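Local structure of alpha-actinin-like protein 1 (Schizosaccharomyces pombe, 5BVR) at residues Lys181-Ile193 / Pro201-Asp213. The protein binds and organises actin filaments through tandem calponin-homology domains, serving actin-ring formation, cytokinesis and septation in fission yeast. Numbering follows the deposited sequence.
With ZN (zinc ion), chain C.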
ATOM      1  N   LYS A 181     -25.423  -2.567  -9.955  1.00 24.76           N
ATOM      2  CA  LYS A 181     -24.889  -2.359 -11.289  1.00 25.80           C
ATOM      3  C   LYS A 181     -24.061  -1.075 -11.421  1.00 22.45           C
ATOM      4  O   LYS A 181     -23.330  -0.930 -12.389  1.00 23.99           O
ATOM      5  CB  LYS A 181     -26.020  -2.385 -12.329  1.00 30.31           C
ATOM      6  CG  LYS A 181     -25.968  -3.522 -13.366  1.00 52.96           C
ATOM      7  CD  LYS A 181     -25.454  -4.864 -12.828  1.00 60.40           C
ATOM      8  CE  LYS A 181     -25.315  -5.902 -13.938  1.00 66.00           C
ATOM      9  NZ  LYS A 181     -24.385  -6.997 -13.525  1.00 65.93           N
ATOM     10  N   ASN A 182     -24.154  -0.162 -10.450  1.00 21.87           N
ATOM     11  CA  ASN A 182     -23.415   1.094 -10.544  1.00 22.05           C
ATOM     12  C   ASN A 182     -22.053   0.948  -9.890  1.00 22.31           C
ATOM     13  O   ASN A 182     -21.809   1.435  -8.793  1.00 22.48           O
ATOM     14  CB  ASN A 182     -24.181   2.278  -9.957  1.00 25.31           C
ATOM     15  CG  ASN A 182     -23.635   3.614 -10.460  1.00 36.73           C
ATOM     16  OD1 ASN A 182     -22.448   3.734 -10.841  1.00 27.36           O
ATOM     17  ND2 ASN A 182     -24.503   4.619 -10.490  1.00 41.33           N
ATOM     18  N   HIS A 183     -21.157   0.279 -10.606  1.00 19.33           N
ATOM     19  CA  HIS A 183     -19.838  -0.029 -10.085  1.00 17.37           C
ATOM     20  C   HIS A 183     -19.106   1.239  -9.698  1.00 19.35           C
ATOM     21  O   HIS A 183     -18.453   1.278  -8.660  1.00 19.73           O
ATOM     22  CB  HIS A 183     -19.042  -0.804 -11.128  1.00 18.02           C
ATOM     23  CG  HIS A 183     -19.672  -2.105 -11.511  1.00 17.62           C
ATOM     24  ND1 HIS A 183     -19.154  -2.913 -12.501  1.00 18.19           N
ATOM     25  CD2 HIS A 183     -20.764  -2.744 -11.034  1.00 18.78           C
ATOM     26  CE1 HIS A 183     -19.910  -3.988 -12.624  1.00 18.30           C
ATOM     27  NE2 HIS A 183     -20.896  -3.911 -11.746  1.00 18.60           N
ATOM     28  N   ARG A 184     -19.187   2.285 -10.515  1.00 21.06           N
ATOM     29  CA  ARG A 184     -18.379   3.487 -10.272  1.00 20.82           C
ATOM     30  C   ARG A 184     -18.881   4.246  -9.047  1.00 23.42           C
ATOM     31  O   ARG A 184     -18.081   4.667  -8.193  1.00 22.49           O
ATOM     32  CB  ARG A 184     -18.385   4.382 -11.514  1.00 23.50           C
ATOM     33  CG  ARG A 184     -17.352   5.522 -11.450  1.00 31.59           C
ATOM     34  CD  ARG A 184     -16.942   6.003 -12.853  1.00 51.71           C
ATOM     35  NE  ARG A 184     -16.514   4.892 -13.715  1.00 56.43           N
ATOM     36  CZ  ARG A 184     -15.250   4.541 -13.956  1.00 55.50           C
ATOM     37  NH1 ARG A 184     -14.229   5.208 -13.423  1.00 50.80           N
ATOM     38  NH2 ARG A 184     -15.005   3.507 -14.748  1.00 55.22           N
ATOM     39  N   ALA A 185     -20.193   4.404  -8.932  1.00 23.26           N
ATOM     40  CA  ALA A 185     -20.767   5.077  -7.768  1.00 22.95           C
ATOM     41  C   ALA A 185     -20.504   4.307  -6.475  1.00 21.13           C
ATOM     42  O   ALA A 185     -20.195   4.891  -5.423  1.00 21.06           O
ATOM     43  CB  ALA A 185     -22.256   5.274  -7.970  1.00 26.24           C
ATOM     44  N   ASN A 186     -20.580   2.990  -6.549  1.00 21.12           N
ATOM     45  CA  ASN A 186     -20.360   2.153  -5.373  1.00 21.62           C
ATOM     46  C   ASN A 186     -18.899   2.165  -4.953  1.00 22.29           C
ATOM     47  O   ASN A 186     -18.590   2.244  -3.777  1.00 19.29           O
ATOM     48  CB  ASN A 186     -20.851   0.746  -5.642  1.00 18.40           C
ATOM     49  CG  ASN A 186     -22.364   0.695  -5.796  1.00 20.96           C
ATOM     50  OD1 ASN A 186     -23.070   1.640  -5.404  1.00 24.69           O
ATOM     51  ND2 ASN A 186     -22.867  -0.412  -6.318  1.00 21.84           N
ATOM     52  N   MET A 187     -17.985   2.097  -5.906  1.00 16.90           N
ATOM     53  CA  MET A 187     -16.546   2.213  -5.628  0.61 16.95           C
ATOM     54  C   MET A 187     -16.244   3.542  -4.940  1.00 16.80           C
ATOM     55  O   MET A 187     -15.510   3.620  -3.946  1.00 18.17           O
ATOM     56  CB  MET A 187     -15.733   2.135  -6.934  0.61 16.22           C
ATOM     57  CG  MET A 187     -14.221   1.941  -6.742  0.61 18.70           C
ATOM     58  SD  MET A 187     -13.802   0.243  -6.341  0.61 16.36           S
ATOM     59  CE  MET A 187     -14.075  -0.545  -7.937  0.61 17.35           C
ATOM     60  N   GLN A 188     -16.768   4.615  -5.513  1.00 20.41           N
ATOM     61  CA  GLN A 188     -16.536   5.950  -4.977  1.00 21.54           C
ATOM     62  C   GLN A 188     -17.076   6.046  -3.549  1.00 21.88           C
ATOM     63  O   GLN A 188     -16.414   6.580  -2.650  1.00 20.76           O
ATOM     64  CB  GLN A 188     -17.220   6.974  -5.878  1.00 22.63           C
ATOM     65  CG  GLN A 188     -16.996   8.416  -5.460  1.00 34.32           C
ATOM     66  CD  GLN A 188     -15.579   8.866  -5.704  1.00 44.96           C
ATOM     67  OE1 GLN A 188     -15.092   8.817  -6.833  1.00 44.35           O
ATOM     68  NE2 GLN A 188     -14.899   9.297  -4.645  1.00 44.90           N
ATOM     69  N   LEU A 189     -18.269   5.511  -3.334  1.00 20.83           N
ATOM     70  CA  LEU A 189     -18.885   5.504  -2.005  1.00 21.15           C
ATOM     71  C   LEU A 189     -17.972   4.818  -0.981  1.00 21.67           C
ATOM     72  O   LEU A 189     -17.674   5.382   0.083  1.00 21.27           O
ATOM     73  CB  LEU A 189     -20.246   4.799  -2.067  1.00 25.45           C
ATOM     74  CG  LEU A 189     -21.053   4.812  -0.777  1.00 28.03           C
ATOM     75  CD1 LEU A 189     -21.547   6.212  -0.453  1.00 29.92           C
ATOM     76  CD2 LEU A 189     -22.217   3.828  -0.888  1.00 34.43           C
ATOM     77  N   ALA A 190     -17.520   3.613  -1.313  1.00 18.81           N
ATOM     78  CA  ALA A 190     -16.653   2.866  -0.411  1.00 19.25           C
ATOM     79  C   ALA A 190     -15.378   3.644  -0.116  1.00 19.74           C
ATOM     80  O   ALA A 190     -14.993   3.778   1.047  1.00 19.14           O
ATOM     81  CB  ALA A 190     -16.319   1.505  -0.990  1.00 18.28           C
ATOM     82  N   PHE A 191     -14.699   4.146  -1.140  1.00 18.76           N
ATOM     83  CA  PHE A 191     -13.445   4.848  -0.917  1.00 19.57           C
ATOM     84  C   PHE A 191     -13.672   6.077  -0.040  1.00 19.39           C
ATOM     85  O   PHE A 191     -12.836   6.374   0.819  1.00 19.80           O
ATOM     86  CB  PHE A 191     -12.802   5.266  -2.238  1.00 18.80           C
ATOM     87  CG  PHE A 191     -12.268   4.125  -3.064  1.00 16.13           C
ATOM     88  CD1 PHE A 191     -12.446   2.787  -2.701  1.00 14.99           C
ATOM     89  CD2 PHE A 191     -11.551   4.402  -4.219  1.00 16.88           C
ATOM     90  CE1 PHE A 191     -11.911   1.761  -3.508  1.00 16.99           C
ATOM     91  CE2 PHE A 191     -11.040   3.391  -5.001  1.00 18.56           C
ATOM     92  CZ  PHE A 191     -11.214   2.077  -4.636  1.00 17.65           C
ATOM     93  N   ASP A 192     -14.784   6.776  -0.259  1.00 19.75           N
ATOM     94  CA  ASP A 192     -15.098   7.995   0.500  1.00 22.26           C
ATOM     95  C   ASP A 192     -15.403   7.671   1.962  1.00 21.83           C
ATOM     96  O   ASP A 192     -14.893   8.319   2.879  1.00 21.70           O
ATOM     97  CB  ASP A 192     -16.315   8.696  -0.105  1.00 25.55           C
ATOM     98  CG  ASP A 192     -16.021   9.392  -1.412  1.00 28.59           C
ATOM     99  OD1 ASP A 192     -14.839   9.549  -1.768  1.00 32.94           O
ATOM    100  OD2 ASP A 192     -17.003   9.800  -2.088  1.00 31.32           O
ATOM    101  N   ILE A 193     -16.235   6.672   2.185  1.00 23.04           N
ATOM    102  CA  ILE A 193     -16.592   6.291   3.542  1.00 21.30           C
ATOM    103  C   ILE A 193     -15.375   5.759   4.300  1.00 22.14           C
ATOM    104  O   ILE A 193     -15.144   6.140   5.451  1.00 20.69           O
ATOM    105  CB  ILE A 193     -17.722   5.272   3.547  1.00 22.97           C
ATOM    106  CG1 ILE A 193     -19.010   5.928   3.048  1.00 23.42           C
ATOM    107  CG2 ILE A 193     -17.934   4.710   4.936  1.00 21.65           C
ATOM    108  CD1 ILE A 193     -20.131   4.943   2.796  1.00 25.40           C
ATOM    109  N   PRO A 201      -6.564   5.707   4.245  1.00 19.84           N
ATOM    110  CA  PRO A 201      -6.125   6.657   3.219  1.00 18.07           C
ATOM    111  C   PRO A 201      -6.485   6.188   1.822  1.00 18.14           C
ATOM    112  O   PRO A 201      -6.458   4.994   1.536  1.00 17.27           O
ATOM    113  CB  PRO A 201      -4.602   6.673   3.389  1.00 18.98           C
ATOM    114  CG  PRO A 201      -4.259   5.335   3.904  1.00 22.12           C
ATOM    115  CD  PRO A 201      -5.425   4.965   4.820  1.00 20.74           C
ATOM    116  N   ARG A 202      -6.789   7.145   0.959  1.00 19.85           N
ATOM    117  CA  ARG A 202      -7.208   6.857  -0.401  1.00 23.06           C
ATOM    118  C   ARG A 202      -5.994   6.579  -1.280  1.00 19.58           C
ATOM    119  O   ARG A 202      -5.524   7.472  -1.999  1.00 25.32           O
ATOM    120  CB  ARG A 202      -7.982   8.048  -0.942  1.00 31.68           C
ATOM    121  CG  ARG A 202      -8.488   7.886  -2.355  1.00 44.37           C
ATOM    122  CD  ARG A 202      -9.079   9.187  -2.837  1.00 51.33           C
ATOM    123  NE  ARG A 202     -10.262   9.506  -2.052  1.00 53.34           N
ATOM    124  CZ  ARG A 202     -11.495   9.131  -2.375  1.00 48.50           C
ATOM    125  NH1 ARG A 202     -11.728   8.444  -3.484  1.00 55.05           N
ATOM    126  NH2 ARG A 202     -12.501   9.459  -1.587  1.00 46.27           N
ATOM    127  N   LEU A 203      -5.483   5.360  -1.228  1.00 17.05           N
ATOM    128  CA  LEU A 203      -4.269   5.020  -1.953  1.00 17.21           C
ATOM    129  C   LEU A 203      -4.479   4.780  -3.443  1.00 18.80           C
ATOM    130  O   LEU A 203      -3.499   4.796  -4.182  1.00 19.71           O
ATOM    131  CB  LEU A 203      -3.589   3.784  -1.344  1.00 15.74           C
ATOM    132  CG  LEU A 203      -3.201   3.929   0.131  1.00 15.83           C
ATOM    133  CD1 LEU A 203      -2.404   2.713   0.568  1.00 17.12           C
ATOM    134  CD2 LEU A 203      -2.383   5.206   0.436  1.00 18.54           C
ATOM    135  N   ILE A 204      -5.718   4.494  -3.857  1.00 19.47           N
ATOM    136  CA  ILE A 204      -6.036   4.237  -5.262  1.00 19.17           C
ATOM    137  C   ILE A 204      -7.224   5.076  -5.686  1.00 19.69           C
ATOM    138  O   ILE A 204      -8.107   5.370  -4.893  1.00 20.60           O
ATOM    139  CB  ILE A 204      -6.296   2.743  -5.542  1.00 20.10           C
ATOM    140  CG1 ILE A 204      -7.469   2.210  -4.720  1.00 21.28           C
ATOM    141  CG2 ILE A 204      -5.061   1.947  -5.284  1.00 25.89           C
ATOM    142  CD1 ILE A 204      -7.782   0.744  -4.988  1.00 28.74           C
ATOM    143  N   GLU A 205      -7.222   5.479  -6.950  1.00 20.51           N
ATOM    144  CA  GLU A 205      -8.322   6.249  -7.495  1.00 20.80           C
ATOM    145  C   GLU A 205      -9.388   5.275  -7.983  1.00 19.60           C
ATOM    146  O   GLU A 205      -9.086   4.125  -8.352  1.00 18.72           O
ATOM    147  CB  GLU A 205      -7.858   7.096  -8.679  1.00 21.11           C
ATOM    148  CG  GLU A 205      -6.615   7.959  -8.437  1.00 24.56           C
ATOM    149  CD  GLU A 205      -6.915   9.204  -7.651  1.00 42.54           C
ATOM    150  OE1 GLU A 205      -8.064   9.352  -7.184  1.00 38.96           O
ATOM    151  OE2 GLU A 205      -5.994  10.045  -7.509  1.00 48.18           O
ATOM    152  N   VAL A 206     -10.634   5.730  -7.974  1.00 21.93           N
ATOM    153  CA  VAL A 206     -11.717   4.906  -8.472  1.00 19.98           C
ATOM    154  C   VAL A 206     -11.395   4.391  -9.887  1.00 19.75           C
ATOM    155  O   VAL A 206     -11.562   3.191 -10.178  1.00 20.82           O
ATOM    156  CB  VAL A 206     -13.044   5.695  -8.455  1.00 21.18           C
ATOM    157  CG1 VAL A 206     -14.131   4.985  -9.262  1.00 23.01           C
ATOM    158  CG2 VAL A 206     -13.473   5.928  -7.002  1.00 23.30           C
ATOM    159  N   GLU A 207     -10.924   5.277 -10.764  1.00 19.39           N
ATOM    160  CA  GLU A 207     -10.665   4.895 -12.148  1.00 20.34           C
ATOM    161  C   GLU A 207      -9.516   3.903 -12.276  1.00 19.72           C
ATOM    162  O   GLU A 207      -9.345   3.267 -13.317  1.00 21.87           O
ATOM    163  CB  GLU A 207     -10.477   6.137 -13.032  1.00 30.04           C
ATOM    164  CG  GLU A 207      -9.332   7.059 -12.631  1.00 36.14           C
ATOM    165  CD  GLU A 207      -9.719   8.149 -11.619  1.00 52.28           C
ATOM    166  OE1 GLU A 207     -10.710   7.986 -10.866  1.00 35.00           O
ATOM    167  OE2 GLU A 207      -9.015   9.188 -11.582  1.00 59.06           O
ATOM    168  N   ASP A 208      -8.723   3.744 -11.211  1.00 19.78           N
ATOM    169  CA  ASP A 208      -7.599   2.820 -11.281  1.00 19.22           C
ATOM    170  C   ASP A 208      -8.056   1.354 -11.178  1.00 22.89           C
ATOM    171  O   ASP A 208      -7.308   0.449 -11.519  1.00 27.14           O
ATOM    172  CB  ASP A 208      -6.575   3.089 -10.170  1.00 17.07           C
ATOM    173  CG  ASP A 208      -5.901   4.452 -10.283  1.00 22.29           C
ATOM    174  OD1 ASP A 208      -5.814   4.978 -11.407  1.00 23.85           O
ATOM    175  OD2 ASP A 208      -5.440   4.966  -9.227  1.00 21.81           O
ATOM    176  N   VAL A 209      -9.268   1.120 -10.692  1.00 17.82           N
ATOM    177  CA  VAL A 209      -9.733  -0.249 -10.435  1.00 18.76           C
ATOM    178  C   VAL A 209     -11.155  -0.517 -10.957  1.00 18.67           C
ATOM    179  O   VAL A 209     -11.443  -1.649 -11.361  1.00 18.87           O
ATOM    180  CB  VAL A 209      -9.606  -0.615  -8.927  1.00 24.41           C
ATOM    181  CG1 VAL A 209     -10.049   0.512  -8.078  1.00 29.04           C
ATOM    182  CG2 VAL A 209     -10.360  -1.902  -8.538  1.00 30.12           C
ATOM    183  N   CYS A 210     -12.011   0.503 -11.006  1.00 19.03           N
ATOM    184  CA  CYS A 210     -13.414   0.284 -11.405  1.00 18.45           C
ATOM    185  C   CYS A 210     -13.506  -0.163 -12.868  1.00 18.87           C
ATOM    186  O   CYS A 210     -13.081   0.532 -13.792  1.00 19.98           O
ATOM    187  CB  CYS A 210     -14.228   1.554 -11.200  1.00 20.42           C
ATOM    188  SG  CYS A 210     -15.960   1.344 -11.614  1.00 22.37           S
ATOM    189  N   ASP A 211     -14.060  -1.360 -13.046  1.00 16.92           N
ATOM    190  CA  ASP A 211     -14.238  -1.956 -14.350  1.00 15.91           C
ATOM    191  C   ASP A 211     -12.967  -1.962 -15.206  1.00 16.32           C
ATOM    192  O   ASP A 211     -13.005  -1.807 -16.430  1.00 19.17           O
ATOM    193  CB  ASP A 211     -15.376  -1.250 -15.078  1.00 18.32           C
ATOM    194  CG  ASP A 211     -16.724  -1.471 -14.422  1.00 19.33           C
ATOM    195  OD1 ASP A 211     -16.924  -2.530 -13.782  1.00 19.80           O
ATOM    196  OD2 ASP A 211     -17.574  -0.567 -14.561  1.00 21.68           O
ATOM    197  N   VAL A 212     -11.846  -2.193 -14.535  1.00 17.54           N
ATOM    198  CA  VAL A 212     -10.554  -2.358 -15.200  1.00 17.53           C
ATOM    199  C   VAL A 212     -10.316  -3.833 -15.498  1.00 17.95           C
ATOM    200  O   VAL A 212     -10.409  -4.691 -14.619  1.00 18.16           O
ATOM    201  CB  VAL A 212      -9.432  -1.795 -14.304  1.00 17.72           C
ATOM    202  CG1 VAL A 212      -8.038  -2.131 -14.854  1.00 19.46           C
ATOM    203  CG2 VAL A 212      -9.631  -0.282 -14.165  1.00 20.77           C
ATOM    204  N   ASP A 213     -10.029  -4.123 -16.756  1.00 19.91           N
ATOM    205  CA  ASP A 213      -9.855  -5.481 -17.207  1.00 20.73           C
ATOM    206  C   ASP A 213      -8.666  -6.150 -16.535  1.00 22.29           C
ATOM    207  O   ASP A 213      -8.766  -7.275 -16.094  1.00 22.44           O
ATOM    208  CB  ASP A 213      -9.679  -5.432 -18.736  1.00 19.57           C
ATOM    209  CG  ASP A 213      -9.499  -6.785 -19.368  1.00 35.31           C
ATOM    210  OD1 ASP A 213     -10.292  -7.699 -19.096  1.00 31.54           O
ATOM    211  OD2 ASP A 213      -8.560  -6.917 -20.181  1.00 32.52           O
TER
HETATM  212 ZN    ZN C 302     -10.046  -9.282 -20.149  0.81 19.48          ZN
HETATM  213  O   HOH W   1     -11.999   2.857 -14.495  1.00 29.32           O
HETATM  214  O   HOH W   2     -17.326   1.521 -16.235  1.00 38.44           O
HETATM  215  O   HOH W   3     -11.802 -10.520 -19.471  1.00 14.47           O
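With CG of His183 turned anti to its own carbonyl carbon (chi1 -61°), the imidazole edge faces the carboxylate of Asp211, and ND1 donates to OD1 of Asp211 at 2.6 Å. The bond is nearly straight (173°), lies in the His183 ring plane and meets the syn lone pair of Asp211 OD1. Swapping this histidine for a leucine would probably leave Asp211 OD1 without its donor and the turn Val209-Val212 less firmly tied to the start of the helix. Arg184, its chain bent at chi3 (-52°), folds its guanidinium over Cys210, whose SG lies 3.8 Å above one face, offset toward the rim. Arg184 NH2 gives a hydrogen bond to a water that in turn donates to the carbonyls of Glu207 and Cys210. Midway, Val206 fits as a knob into the hole formed by Arg184, Met187, Gln188 and Phe191, its CG2 3.3 Å from Gln188 OE1. Phe191 brings CZ to within 3.7 Å of Ile204 CD1; Phe161 and Tyr223 pack edge-to-face with the same ring, linking helices 159-168 and 217-234 into this core of the second calponin-homology domain. At the far end Arg202 NH2 pairs with Asp192 OD1 in a salt bridge, though the modelled 2.3 Å is doubtfully short, and Gln188 NE2 donates to that same oxygen at 2.9 Å. Beyond the turn, Asp213 OD1 binds a zinc ion at 1.9 Å. The contact thus has a largely apolar middle with a polar pairing at each end, and the cationic guanidinium and Gln188 amide beside Asp192 would be expected to favour its ionised form.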